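Local coordinates for protein putative mannose-1-phosphate guanylyl transferase (Thermus thermophilus, PDB 2CU2) that probably transfers a guanylyl group from GTP to mannose 1-phosphate, making GDP-mannose, at residues 17-22 with 27-32; 72-77 with 96-101; 119-124 with 245-250. One frame throughout, in Å; residues are numbered along the deposited sequence.

Interaction 1 of 3, residues 17-22 with 27-32; sequences WPLSRE and PFLPLF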
loop_
_atom_site.group_PDB
_atom_site.type_symbol
_atom_site.label_atom_id
_atom_site.label_comp_id
_atom_site.label_asym_id
_atom_site.label_seq_id
_atom_site.Cartn_x
_atom_site.Cartn_y
_atom_site.Cartn_z
ATOM N N TRP A 17 12.288 0.641 -5.332
ATOM C CA TRP A 17 11.050 0.218 -5.986
ATOM C C TRP A 17 9.979 0.464 -4.910
ATOM O O TRP A 17 10.255 0.301 -3.717
ATOM C CB TRP A 17 11.129 -1.277 -6.321
ATOM C CG TRP A 17 9.893 -1.828 -6.980
ATOM C CD1 TRP A 17 9.656 -1.939 -8.326
ATOM C CD2 TRP A 17 8.706 -2.290 -6.324
ATOM N NE1 TRP A 17 8.390 -2.443 -8.545
ATOM C CE2 TRP A 17 7.786 -2.666 -7.336
ATOM C CE3 TRP A 17 8.326 -2.420 -4.983
ATOM C CZ2 TRP A 17 6.507 -3.164 -7.042
ATOM C CZ3 TRP A 17 7.058 -2.912 -4.691
ATOM C CH2 TRP A 17 6.164 -3.278 -5.718
ATOM N N PRO A 18 8.744 0.827 -5.303
ATOM C CA PRO A 18 8.172 1.045 -6.633
ATOM C C PRO A 18 8.394 2.427 -7.238
ATOM O O PRO A 18 7.922 2.695 -8.345
ATOM C CB PRO A 18 6.696 0.794 -6.396
ATOM C CG PRO A 18 6.501 1.490 -5.088
ATOM C CD PRO A 18 7.703 1.009 -4.274
ATOM N N LEU A 19 9.084 3.309 -6.520
ATOM C CA LEU A 19 9.310 4.654 -7.034
ATOM C C LEU A 19 10.185 4.647 -8.276
ATOM O O LEU A 19 9.916 5.373 -9.233
ATOM C CB LEU A 19 9.932 5.552 -5.965
ATOM C CG LEU A 19 10.128 7.013 -6.384
ATOM C CD1 LEU A 19 8.780 7.652 -6.667
ATOM C CD2 LEU A 19 10.858 7.768 -5.285
ATOM N N SER A 20 11.233 3.830 -8.272
ATOM C CA SER A 20 12.092 3.739 -9.443
ATOM C C SER A 20 11.444 2.938 -10.573
ATOM O O SER A 20 10.601 2.070 -10.379
ATOM C CB SER A 20 13.426 3.119 -9.028
ATOM O OG SER A 20 13.191 1.865 -8.381
ATOM N N ARG A 21 11.861 3.304 -11.802
ATOM C CA ARG A 21 11.266 2.733 -13.011
ATOM C C ARG A 21 12.362 2.295 -13.993
ATOM O O ARG A 21 13.521 2.665 -13.868
ATOM C CB ARG A 21 10.447 3.840 -13.675
ATOM C CG ARG A 21 9.057 4.022 -13.070
ATOM C CD ARG A 21 8.018 4.297 -14.157
ATOM N NE ARG A 21 7.526 5.675 -14.079
ATOM C CZ ARG A 21 7.559 6.408 -15.205
ATOM N NH1 ARG A 21 8.045 5.890 -16.320
ATOM N NH2 ARG A 21 7.018 7.629 -15.212
ATOM N N GLU A 22 11.968 1.471 -14.990
ATOM C CA GLU A 22 12.917 1.122 -16.048
ATOM C C GLU A 22 13.410 2.374 -16.775
ATOM O O GLU A 22 14.595 2.573 -17.011
ATOM C CB GLU A 22 12.237 0.180 -17.052
ATOM C CG GLU A 22 13.152 -0.969 -17.495
ATOM C CD GLU A 22 13.993 -0.528 -18.672
ATOM O OE1 GLU A 22 14.849 0.324 -18.487
ATOM O OE2 GLU A 22 13.843 -1.104 -19.748
ATOM N N PRO A 27 18.290 9.017 -10.135
ATOM C CA PRO A 27 18.511 10.462 -10.145
ATOM C C PRO A 27 17.260 11.242 -10.563
ATOM O O PRO A 27 17.162 12.450 -10.392
ATOM C CB PRO A 27 19.655 10.749 -11.114
ATOM C CG PRO A 27 20.331 9.424 -11.457
ATOM C CD PRO A 27 19.195 8.368 -11.068
ATOM N N PHE A 28 16.310 10.525 -11.190
ATOM C CA PHE A 28 15.138 11.217 -11.715
ATOM C C PHE A 28 13.865 11.001 -10.890
ATOM O O PHE A 28 12.746 11.121 -11.374
ATOM C CB PHE A 28 14.938 10.799 -13.173
ATOM C CG PHE A 28 16.192 11.032 -13.960
ATOM C CD1 PHE A 28 16.435 12.287 -14.506
ATOM C CD2 PHE A 28 17.058 9.981 -14.207
ATOM C CE1 PHE A 28 17.550 12.486 -15.305
ATOM C CE2 PHE A 28 18.176 10.187 -15.009
ATOM C CZ PHE A 28 18.426 11.438 -15.559
ATOM N N LEU A 29 14.064 10.634 -9.609
ATOM C CA LEU A 29 12.913 10.384 -8.753
ATOM C C LEU A 29 12.533 11.556 -7.846
ATOM O O LEU A 29 13.368 12.167 -7.192
ATOM C CB LEU A 29 13.275 9.152 -7.921
ATOM C CG LEU A 29 13.670 7.961 -8.801
ATOM C CD1 LEU A 29 14.075 6.734 -7.980
ATOM C CD2 LEU A 29 12.539 7.507 -9.722
ATOM N N PRO A 30 11.231 11.904 -7.794
ATOM C CA PRO A 30 10.765 13.007 -6.963
ATOM C C PRO A 30 10.758 12.619 -5.487
ATOM O O PRO A 30 9.876 11.923 -5.002
ATOM C CB PRO A 30 9.350 13.362 -7.409
ATOM C CG PRO A 30 8.770 12.131 -8.093
ATOM C CD PRO A 30 10.097 11.343 -8.522
ATOM N N LEU A 31 11.807 13.071 -4.767
ATOM C CA LEU A 31 11.982 12.626 -3.385
ATOM C C LEU A 31 11.803 13.760 -2.366
ATOM O O LEU A 31 10.704 14.074 -1.930
ATOM C CB LEU A 31 13.378 12.020 -3.254
ATOM C CG LEU A 31 13.407 10.535 -3.622
ATOM C CD1 LEU A 31 14.814 9.942 -3.546
ATOM C CD2 LEU A 31 12.532 9.679 -2.706
ATOM N N PHE A 32 12.945 14.351 -1.952
ATOM C CA PHE A 32 12.923 15.373 -0.905
ATOM C C PHE A 32 12.442 16.735 -1.428
ATOM O O PHE A 32 12.905 17.239 -2.442
ATOM C CB PHE A 32 14.336 15.503 -0.336
ATOM C CG PHE A 32 14.796 14.176 0.193
ATOM C CD1 PHE A 32 14.212 13.657 1.342
ATOM C CD2 PHE A 32 15.802 13.483 -0.457
ATOM C CE1 PHE A 32 14.642 12.434 1.839
ATOM C CE2 PHE A 32 16.226 12.256 0.047
ATOM C CZ PHE A 32 15.649 11.727 1.194
#

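Interaction 2 of 3, residues 72-77 with 96-101; sequences GIRLLL and LKEGAE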
loop_
_atom_site.group_PDB
_atom_site.type_symbol
_atom_site.label_atom_id
_atom_site.label_comp_id
_atom_site.label_asym_id
_atom_site.label_seq_id
_atom_site.Cartn_x
_atom_site.Cartn_y
_atom_site.Cartn_z
ATOM N N GLY A 72 21.644 24.586 -21.140
ATOM C CA GLY A 72 23.000 25.120 -21.089
ATOM C C GLY A 72 23.974 24.006 -20.726
ATOM O O GLY A 72 25.116 23.951 -21.157
ATOM N N ILE A 73 23.468 23.119 -19.860
ATOM C CA ILE A 73 24.203 21.905 -19.556
ATOM C C ILE A 73 24.280 21.000 -20.785
ATOM O O ILE A 73 23.340 20.870 -21.563
ATOM C CB ILE A 73 23.447 21.188 -18.436
ATOM C CG1 ILE A 73 23.501 22.022 -17.154
ATOM C CG2 ILE A 73 24.089 19.816 -18.155
ATOM C CD1 ILE A 73 22.636 21.435 -16.037
ATOM N N ARG A 74 25.466 20.395 -20.966
ATOM C CA ARG A 74 25.656 19.480 -22.086
ATOM C C ARG A 74 25.510 18.017 -21.651
ATOM O O ARG A 74 25.973 17.600 -20.598
ATOM C CB ARG A 74 27.053 19.727 -22.671
ATOM C CG ARG A 74 27.386 21.217 -22.796
ATOM C CD ARG A 74 28.729 21.457 -23.506
ATOM N NE ARG A 74 29.416 22.629 -22.948
ATOM C CZ ARG A 74 30.701 22.825 -23.308
ATOM N NH1 ARG A 74 31.295 21.981 -24.134
ATOM N NH2 ARG A 74 31.371 23.883 -22.836
ATOM N N LEU A 75 24.793 17.237 -22.489
ATOM C CA LEU A 75 24.635 15.807 -22.217
ATOM C C LEU A 75 25.824 14.997 -22.747
ATOM O O LEU A 75 26.251 15.144 -23.884
ATOM C CB LEU A 75 23.349 15.335 -22.912
ATOM C CG LEU A 75 22.087 15.683 -22.115
ATOM C CD1 LEU A 75 20.829 15.010 -22.674
ATOM C CD2 LEU A 75 22.179 15.274 -20.643
ATOM N N LEU A 76 26.345 14.092 -21.927
ATOM C CA LEU A 76 27.379 13.164 -22.368
ATOM C C LEU A 76 26.691 11.813 -22.300
ATOM O O LEU A 76 26.525 11.246 -21.222
ATOM C CB LEU A 76 28.590 13.172 -21.434
ATOM C CG LEU A 76 29.588 14.319 -21.574
ATOM C CD1 LEU A 76 30.786 14.035 -20.692
ATOM C CD2 LEU A 76 30.027 14.453 -23.030
ATOM N N LEU A 77 26.276 11.315 -23.455
ATOM C CA LEU A 77 25.569 10.048 -23.535
ATOM C C LEU A 77 26.507 8.851 -23.531
ATOM O O LEU A 77 27.333 8.698 -24.430
ATOM C CB LEU A 77 24.695 10.029 -24.793
ATOM C CG LEU A 77 23.730 11.214 -24.932
ATOM C CD1 LEU A 77 22.976 11.109 -26.245
ATOM C CD2 LEU A 77 22.751 11.233 -23.757
ATOM N N LEU A 96 39.691 18.324 -21.500
ATOM C CA LEU A 96 40.973 18.540 -22.158
ATOM C C LEU A 96 40.851 19.454 -23.379
ATOM O O LEU A 96 41.509 20.480 -23.493
ATOM C CB LEU A 96 41.534 17.180 -22.575
ATOM C CG LEU A 96 42.217 16.451 -21.414
ATOM C CD1 LEU A 96 42.650 15.033 -21.789
ATOM C CD2 LEU A 96 43.475 17.168 -20.921
ATOM N N LYS A 97 40.002 19.032 -24.337
ATOM C CA LYS A 97 39.879 19.812 -25.564
ATOM C C LYS A 97 39.056 21.087 -25.361
ATOM O O LYS A 97 38.942 21.935 -26.235
ATOM C CB LYS A 97 39.262 18.934 -26.654
ATOM C CG LYS A 97 37.851 18.460 -26.306
ATOM C CD LYS A 97 37.499 17.147 -27.007
ATOM C CE LYS A 97 36.144 17.204 -27.719
ATOM N NZ LYS A 97 35.544 15.871 -27.742
ATOM N N GLU A 98 38.435 21.185 -24.170
ATOM C CA GLU A 98 37.783 22.438 -23.812
ATOM C C GLU A 98 38.787 23.397 -23.162
ATOM O O GLU A 98 38.533 24.577 -22.957
ATOM C CB GLU A 98 36.643 22.133 -22.837
ATOM C CG GLU A 98 35.335 21.789 -23.552
ATOM C CD GLU A 98 35.054 22.823 -24.620
ATOM O OE1 GLU A 98 35.349 23.989 -24.400
ATOM O OE2 GLU A 98 34.528 22.449 -25.668
ATOM N N GLY A 99 39.953 22.826 -22.800
ATOM C CA GLY A 99 41.019 23.645 -22.234
ATOM C C GLY A 99 40.797 23.921 -20.746
ATOM O O GLY A 99 41.254 24.910 -20.189
ATOM N N ALA A 100 40.033 23.018 -20.105
ATOM C CA ALA A 100 39.721 23.212 -18.693
ATOM C C ALA A 100 40.951 23.009 -17.806
ATOM O O ALA A 100 41.774 22.131 -18.029
ATOM C CB ALA A 100 38.628 22.215 -18.305
ATOM N N GLU A 101 41.065 23.850 -16.786
ATOM C CA GLU A 101 42.179 23.770 -15.842
ATOM C C GLU A 101 41.804 22.879 -14.664
ATOM O O GLU A 101 42.668 22.383 -13.942
ATOM C CB GLU A 101 42.526 25.158 -15.308
ATOM C CG GLU A 101 43.117 26.102 -16.333
ATOM C CD GLU A 101 42.998 27.548 -15.901
ATOM O OE1 GLU A 101 41.984 28.188 -16.250
ATOM O OE2 GLU A 101 43.910 28.039 -15.205
#

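Interaction 3 of 3, residues 119-124 with 245-250; sequences REALAT and RVVLGR. With SO4 (sulfate ion), chain C.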
loop_
_atom_site.group_PDB
_atom_site.type_symbol
_atom_site.label_atom_id
_atom_site.label_comp_id
_atom_site.label_asym_id
_atom_site.label_seq_id
_atom_site.Cartn_x
_atom_site.Cartn_y
_atom_site.Cartn_z
ATOM N N ARG A 119 29.065 23.851 -1.532
ATOM C CA ARG A 119 29.868 24.613 -2.481
ATOM C C ARG A 119 31.205 25.011 -1.870
ATOM O O ARG A 119 32.237 24.925 -2.525
ATOM C CB ARG A 119 29.117 25.857 -2.951
ATOM C CG ARG A 119 27.987 25.548 -3.921
ATOM C CD ARG A 119 27.463 26.824 -4.566
ATOM N NE ARG A 119 26.698 27.645 -3.631
ATOM C CZ ARG A 119 25.416 27.448 -3.331
ATOM N NH1 ARG A 119 24.736 26.449 -3.889
ATOM N NH2 ARG A 119 24.810 28.258 -2.468
ATOM N N GLU A 120 31.194 25.427 -0.608
ATOM C CA GLU A 120 32.431 25.830 0.050
ATOM C C GLU A 120 33.418 24.665 0.076
ATOM O O GLU A 120 34.619 24.859 -0.128
ATOM C CB GLU A 120 32.136 26.352 1.462
ATOM C CG GLU A 120 31.564 27.769 1.439
ATOM C CD GLU A 120 31.141 28.280 2.806
ATOM O OE1 GLU A 120 31.207 27.507 3.786
ATOM O OE2 GLU A 120 30.725 29.458 2.894
ATOM N N ALA A 121 32.914 23.453 0.296
ATOM C CA ALA A 121 33.778 22.271 0.310
ATOM C C ALA A 121 34.366 22.015 -1.084
ATOM O O ALA A 121 35.547 21.679 -1.220
ATOM C CB ALA A 121 32.991 21.048 0.772
ATOM N N LEU A 122 33.541 22.162 -2.114
ATOM C CA LEU A 122 33.997 21.950 -3.485
ATOM C C LEU A 122 35.011 23.015 -3.894
ATOM O O LEU A 122 35.997 22.713 -4.567
ATOM C CB LEU A 122 32.817 21.972 -4.456
ATOM C CG LEU A 122 31.962 20.703 -4.518
ATOM C CD1 LEU A 122 30.906 20.838 -5.614
ATOM C CD2 LEU A 122 32.851 19.520 -4.806
ATOM N N ALA A 123 34.758 24.260 -3.493
ATOM C CA ALA A 123 35.669 25.358 -3.810
ATOM C C ALA A 123 37.036 25.024 -3.237
ATOM O O ALA A 123 38.067 25.208 -3.891
ATOM C CB ALA A 123 35.155 26.667 -3.213
ATOM N N THR A 124 37.040 24.516 -2.009
ATOM C CA THR A 124 38.291 24.156 -1.358
ATOM C C THR A 124 38.976 22.988 -2.060
ATOM O O THR A 124 40.202 22.912 -2.098
ATOM C CB THR A 124 38.051 23.812 0.117
ATOM O OG1 THR A 124 37.538 24.974 0.783
ATOM C CG2 THR A 124 39.341 23.382 0.787
ATOM N N ARG A 245 44.530 14.282 -1.789
ATOM C CA ARG A 245 44.132 15.171 -0.703
ATOM C C ARG A 245 42.635 15.032 -0.411
ATOM O O ARG A 245 41.838 14.676 -1.265
ATOM C CB ARG A 245 44.448 16.610 -1.118
ATOM C CG ARG A 245 45.936 16.943 -1.020
ATOM C CD ARG A 245 46.276 18.258 -1.731
ATOM N NE ARG A 245 47.666 18.643 -1.470
ATOM C CZ ARG A 245 48.146 19.715 -2.131
ATOM N NH1 ARG A 245 47.373 20.380 -2.973
ATOM N NH2 ARG A 245 49.407 20.107 -1.926
ATOM N N VAL A 246 42.264 15.286 0.858
ATOM C CA VAL A 246 40.859 15.143 1.226
ATOM C C VAL A 246 40.335 16.378 1.964
ATOM O O VAL A 246 40.929 16.861 2.919
ATOM C CB VAL A 246 40.724 13.905 2.115
ATOM C CG1 VAL A 246 39.256 13.672 2.467
ATOM C CG2 VAL A 246 41.267 12.688 1.389
ATOM N N VAL A 247 39.179 16.837 1.504
ATOM C CA VAL A 247 38.416 17.901 2.146
ATOM C C VAL A 247 37.198 17.348 2.890
ATOM O O VAL A 247 36.404 16.581 2.366
ATOM C CB VAL A 247 37.969 18.889 1.068
ATOM C CG1 VAL A 247 37.151 20.013 1.701
ATOM C CG2 VAL A 247 39.184 19.486 0.382
ATOM N N LEU A 248 37.092 17.736 4.176
ATOM C CA LEU A 248 35.970 17.262 4.975
ATOM C C LEU A 248 34.746 18.169 4.836
ATOM O O LEU A 248 34.762 19.348 5.165
ATOM C CB LEU A 248 36.413 17.220 6.439
ATOM C CG LEU A 248 37.376 16.070 6.738
ATOM C CD1 LEU A 248 37.575 15.854 8.238
ATOM C CD2 LEU A 248 36.903 14.733 6.171
ATOM N N GLY A 249 33.665 17.586 4.287
ATOM C CA GLY A 249 32.407 18.319 4.215
ATOM C C GLY A 249 31.608 18.148 5.509
ATOM O O GLY A 249 31.534 17.075 6.091
ATOM N N ARG A 250 31.031 19.268 5.988
ATOM C CA ARG A 250 30.323 19.213 7.264
ATOM C C ARG A 250 28.814 19.397 7.094
ATOM O O ARG A 250 28.068 19.574 8.049
ATOM C CB ARG A 250 30.880 20.314 8.161
ATOM C CG ARG A 250 32.404 20.284 8.247
ATOM C CD ARG A 250 32.906 20.850 9.579
ATOM N NE ARG A 250 34.366 20.761 9.657
ATOM C CZ ARG A 250 34.894 19.566 9.979
ATOM N NH1 ARG A 250 34.106 18.528 10.197
ATOM N NH2 ARG A 250 36.222 19.431 10.066
HETATM S S SO4 C . 27.327 30.816 -2.187
HETATM O O1 SO4 C . 25.913 30.675 -2.297
HETATM O O2 SO4 C . 27.870 31.999 -1.617
HETATM O O3 SO4 C . 27.935 30.675 -3.608
HETATM O O4 SO4 C . 27.918 29.712 -1.455
#

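Interaction 1 of 3, residues 17-22 with 27-32
L19 and L29 meet in a buried apolar contact between two runs of the same long loop, the one that joins strand 3-8 to helix 37-45. No hydrogen bond links the segments; the contact is mostly between aliphatic side chains, and the nearest alpha carbons, those of S20 and L29, are 6.7 Å apart. The branch of L19 that does most of the touching is CD2, which lies 3.6 Å from CD2 of L31 and 3.8 Å from CB of L29. With CG anti to the backbone N (chi1 -176°), the L19 side chain runs past that of L29 in the opposite direction and crosses L31 at a slant. L29 in turn puts CD2 against the backbone, 3.4 Å from the L19 carbonyl O, while its CD1 sits 3.8 Å from CB of S20. This loop carries the glycine-rich signature of sugar-phosphate nucleotidyltransferases, which in relatives wraps the nucleotide. S20 turns its hydroxyl to that stretch, hydrogen bonding to G13 O, while its CA and CB lie against L29 CD1. More loosely, L19 CD1 comes within 4.3 Å of CD of P30. Beyond the loop, W259 packs on L19, and V256 and L37 on L31.

Interaction 2 of 3, residues 72-77 with 96-101
R74 and E98 reach for each other from opposite directions, the arginine from a strand and the glutamate from the last turn of a helix, across 12.6 Å between their alpha carbons. Their flat ends meet almost at right angles: the guanidinium and carboxylate planes are 87° apart. E98 stands at the edge of the guanidinium, with its CD in the guanidinium plane, and brings OE2 to 3.6 Å from NH1 of R74. That makes a long salt bridge with no hydrogen bond across the segments, so the attraction is probably mainly electrostatic. The bend in the E98 chain at chi2 (-49°) swings the carboxylate so that OE2 is its atom nearest NH1 of R74. The arginine has other holds: its NE donates to the carbonyl O of E52 and its NH2 bonds weakly to the hydroxyl of Y4, which leaves NH1 to face E98.

The fold here is a beta-alpha-beta crossover of the Rossmann-like nucleotidyltransferase sheet, in which strand 74-78 is followed by helix 83-98 and then by strand 102-107, parallel to the first. The helix stops just after E98 in a Schellman motif: G99 takes a positive phi of 81°, and its N bonds back to the O of L96 at 2.9 Å. E98 O accepts a hydrogen bond from K2 NZ, and the E98 side chain touches Y4 on strand 3-8, the strand on which A100 also leans.

Interaction 3 of 3, residues 119-124 with 245-250
V247 pushes its two methyls against A121 and T124, and the closest atoms of the helix and the strand are found here. The two axes run nearly antiparallel, at 172°, with a closest approach of 8.4 Å. CG1 of V247 lies 3.7 Å from the carbonyl O of A121, and CG2 of V247 meets CG2 of T124 at 3.9 Å. The nearest alpha carbons are those of A121 and G249, 5.7 Å apart; both residues are small, which is consistent with this close backbone approach, and CB of A121 lies 4.4 Å from CA of G249. Strand 244-249, flanked by 134-139 and 160-167, belongs to the mixed sheet of the nucleotidyltransferase domain, and helix 115-128 packs on one of its faces. L248 points away from the helix, as strand alternation requires, while W160 also touches V247.

Away from the strand the helix is more open: R119 is partly exposed and has no contact with 245-250. Its chain, bent at chi3 (-72°), brings the guanidinium to a sulfate ion, probably left from the crystallisation liquor. The sulfur lies in the guanidinium plane at its edge. NH2 of R119 gives the shortest bond, 2.7 Å to sulfate O1 with an N-H...O angle of 144°, and NE divides two weak ones, 3.2 Å to O4 and 3.3 Å to O3. NH1 instead bonds to R44 O. With an alanine here, the sulfate would probably lose the NE and NH2 bonds, and the R44 carbonyl its NH1 partner.

How the interactions relate
The three contacts are separate sites within the nucleotidyltransferase region, and none touches another. Interactions 1 and 2 come nearest, about 7 Å between nearest atoms although their centres are 27 Å apart; strand 3-8 relates them, since the loop of interaction 1 follows it and Y4 on it touches E98. Interactions 2 and 3 reach the same mixed sheet, with centres 22 Å apart and about 11 Å between nearest atoms. Interaction 3 lies across the chain's centre from interaction 1, 28 Å between centres. If substrate binds as in relatives, interaction 1, in the signature loop, is probably the nearest of the three to the nucleotide site; the sulfate lies at interaction 3, far from that loop.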